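Local coordinates for protein evasin-3 (Rhipicephalus sanguineus, PDB 6I31) that binds and neutralises host CXC chemokines, including CXCL8, whose dimerisation, glycosaminoglycan binding and interaction with the receptor CXCR2 it disrupts, at residues 36-41 / 51-56. Sequence-based numbering, arbitrary orientation.
Sequences GCFCGL and YKIIGN
Phe38 and Tyr51 form an antiparallel hydrogen-bonded pair in the beta hairpin of the evasin-3 knottin scaffold, where strand 38-40 pairs at a steep angle with the long strand 47-55. The approach begins at Gly36, whose carbonyl O is 3.5 Å from Lys52 CB. Cys37 follows: its SG, disulfide-bonded to Cys22, sits 4.0 Å from the same Lys52 CB, so the bridge that ties Cys37 to strand 17-22 passes beside the base of the lysine. At Phe38 two backbone bonds define the register: Phe38 N donates to Tyr51 O at 2.8 Å, and Tyr51 N returns a bond to Phe38 O at 2.9 Å, both nearly straight. Both side chains leave the same face of the sheet. With CG placed between the backbone N and the carbonyl carbon (chi1 64°), the Phe38 ring is laid under Tyr51 CB, which stands 3.9 Å from the ring centroid in a CH-pi contact over one face. The two rings are inclined to each other, their planes 49° apart. Ile53 CG1 extends this apolar patch, 4.2 Å from Phe38 CE1. An alanine in place of Tyr51 would keep the CB over Phe38 but would probably leave the Gly40 CA without its ring-edge neighbour and thin the contact with Val19 in strand 17-22. Past Cys39, whose disulfide to Cys26 points away, a side chain at Gly40 would collide with the Tyr51 ring; instead, the bare CA meets the ring edge in its plane, 3.8 Å from Tyr51 CE2.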
# COMPACT_ATOMS: atom_id res chain seq x y z
N GLY A 36 0.70 -4.35 7.96
CA GLY A 36 1.62 -3.93 6.89
C GLY A 36 1.02 -2.91 5.93
O GLY A 36 1.70 -2.43 5.01
N CYS A 37 -0.28 -2.61 6.14
CA CYS A 37 -1.03 -1.59 5.40
C CYS A 37 -1.43 -0.47 6.33
O CYS A 37 -1.48 -0.66 7.54
CB CYS A 37 -2.26 -2.19 4.74
SG CYS A 37 -1.88 -3.59 3.66
N PHE A 38 -1.80 0.66 5.75
CA PHE A 38 -2.29 1.78 6.53
C PHE A 38 -3.61 2.28 5.97
O PHE A 38 -3.83 2.21 4.77
CB PHE A 38 -1.25 2.92 6.60
CG PHE A 38 -0.88 3.62 5.30
CD1 PHE A 38 0.15 3.12 4.49
CD2 PHE A 38 -1.55 4.76 4.88
CE1 PHE A 38 0.53 3.79 3.32
CE2 PHE A 38 -1.17 5.43 3.71
CZ PHE A 38 -0.10 4.97 2.97
N CYS A 39 -4.44 2.85 6.83
CA CYS A 39 -5.66 3.48 6.37
C CYS A 39 -5.34 4.92 5.96
O CYS A 39 -5.00 5.73 6.82
CB CYS A 39 -6.74 3.43 7.44
SG CYS A 39 -8.32 4.11 6.86
N GLY A 40 -5.39 5.21 4.66
CA GLY A 40 -5.10 6.52 4.10
C GLY A 40 -6.37 7.33 3.97
O GLY A 40 -7.30 6.93 3.26
N LEU A 41 -6.41 8.47 4.65
CA LEU A 41 -7.60 9.33 4.67
C LEU A 41 -7.22 10.69 4.16
O LEU A 41 -6.09 11.14 4.39
CB LEU A 41 -8.09 9.49 6.12
CG LEU A 41 -8.42 8.20 6.88
CD1 LEU A 41 -8.49 8.48 8.35
CD2 LEU A 41 -9.75 7.66 6.47
N TYR A 51 -3.67 1.18 2.09
CA TYR A 51 -2.52 1.28 1.20
C TYR A 51 -1.34 0.59 1.85
O TYR A 51 -1.36 0.37 3.05
CB TYR A 51 -2.15 2.73 0.92
CG TYR A 51 -3.27 3.53 0.32
CD1 TYR A 51 -3.66 3.36 -1.01
CD2 TYR A 51 -3.98 4.45 1.09
CE1 TYR A 51 -4.73 4.08 -1.56
CE2 TYR A 51 -5.04 5.19 0.54
CZ TYR A 51 -5.42 4.98 -0.77
OH TYR A 51 -6.46 5.71 -1.30
N LYS A 52 -0.26 0.42 1.10
CA LYS A 52 1.00 -0.16 1.61
C LYS A 52 2.17 0.38 0.82
O LYS A 52 1.99 0.90 -0.29
CB LYS A 52 0.98 -1.71 1.61
CG LYS A 52 0.86 -2.29 0.20
CD LYS A 52 0.79 -3.84 0.21
CE LYS A 52 0.41 -4.30 -1.20
NZ LYS A 52 0.13 -5.77 -1.24
N ILE A 53 3.35 0.31 1.40
CA ILE A 53 4.56 0.80 0.81
C ILE A 53 5.35 -0.36 0.26
O ILE A 53 5.60 -1.34 0.97
CB ILE A 53 5.39 1.59 1.82
CG1 ILE A 53 4.51 2.72 2.48
CG2 ILE A 53 6.65 2.13 1.16
CD1 ILE A 53 5.26 3.48 3.55
N ILE A 54 5.76 -0.24 -1.00
CA ILE A 54 6.60 -1.28 -1.60
C ILE A 54 7.77 -0.64 -2.29
O ILE A 54 7.73 0.55 -2.65
CB ILE A 54 5.76 -2.22 -2.58
CG1 ILE A 54 5.12 -1.46 -3.77
CG2 ILE A 54 4.67 -3.00 -1.81
CD1 ILE A 54 6.00 -1.36 -5.04
N GLY A 55 8.79 -1.44 -2.49
CA GLY A 55 9.96 -1.08 -3.28
C GLY A 55 10.03 -2.05 -4.44
O GLY A 55 9.81 -3.24 -4.25
N ASN A 56 10.38 -1.58 -5.63
CA ASN A 56 10.52 -2.48 -6.75
C ASN A 56 11.93 -2.97 -6.87
O ASN A 56 12.87 -2.19 -6.75
CB ASN A 56 10.20 -1.71 -8.05
CG ASN A 56 8.73 -1.57 -8.24
OD1 ASN A 56 8.05 -2.50 -8.67
ND2 ASN A 56 8.21 -0.39 -7.91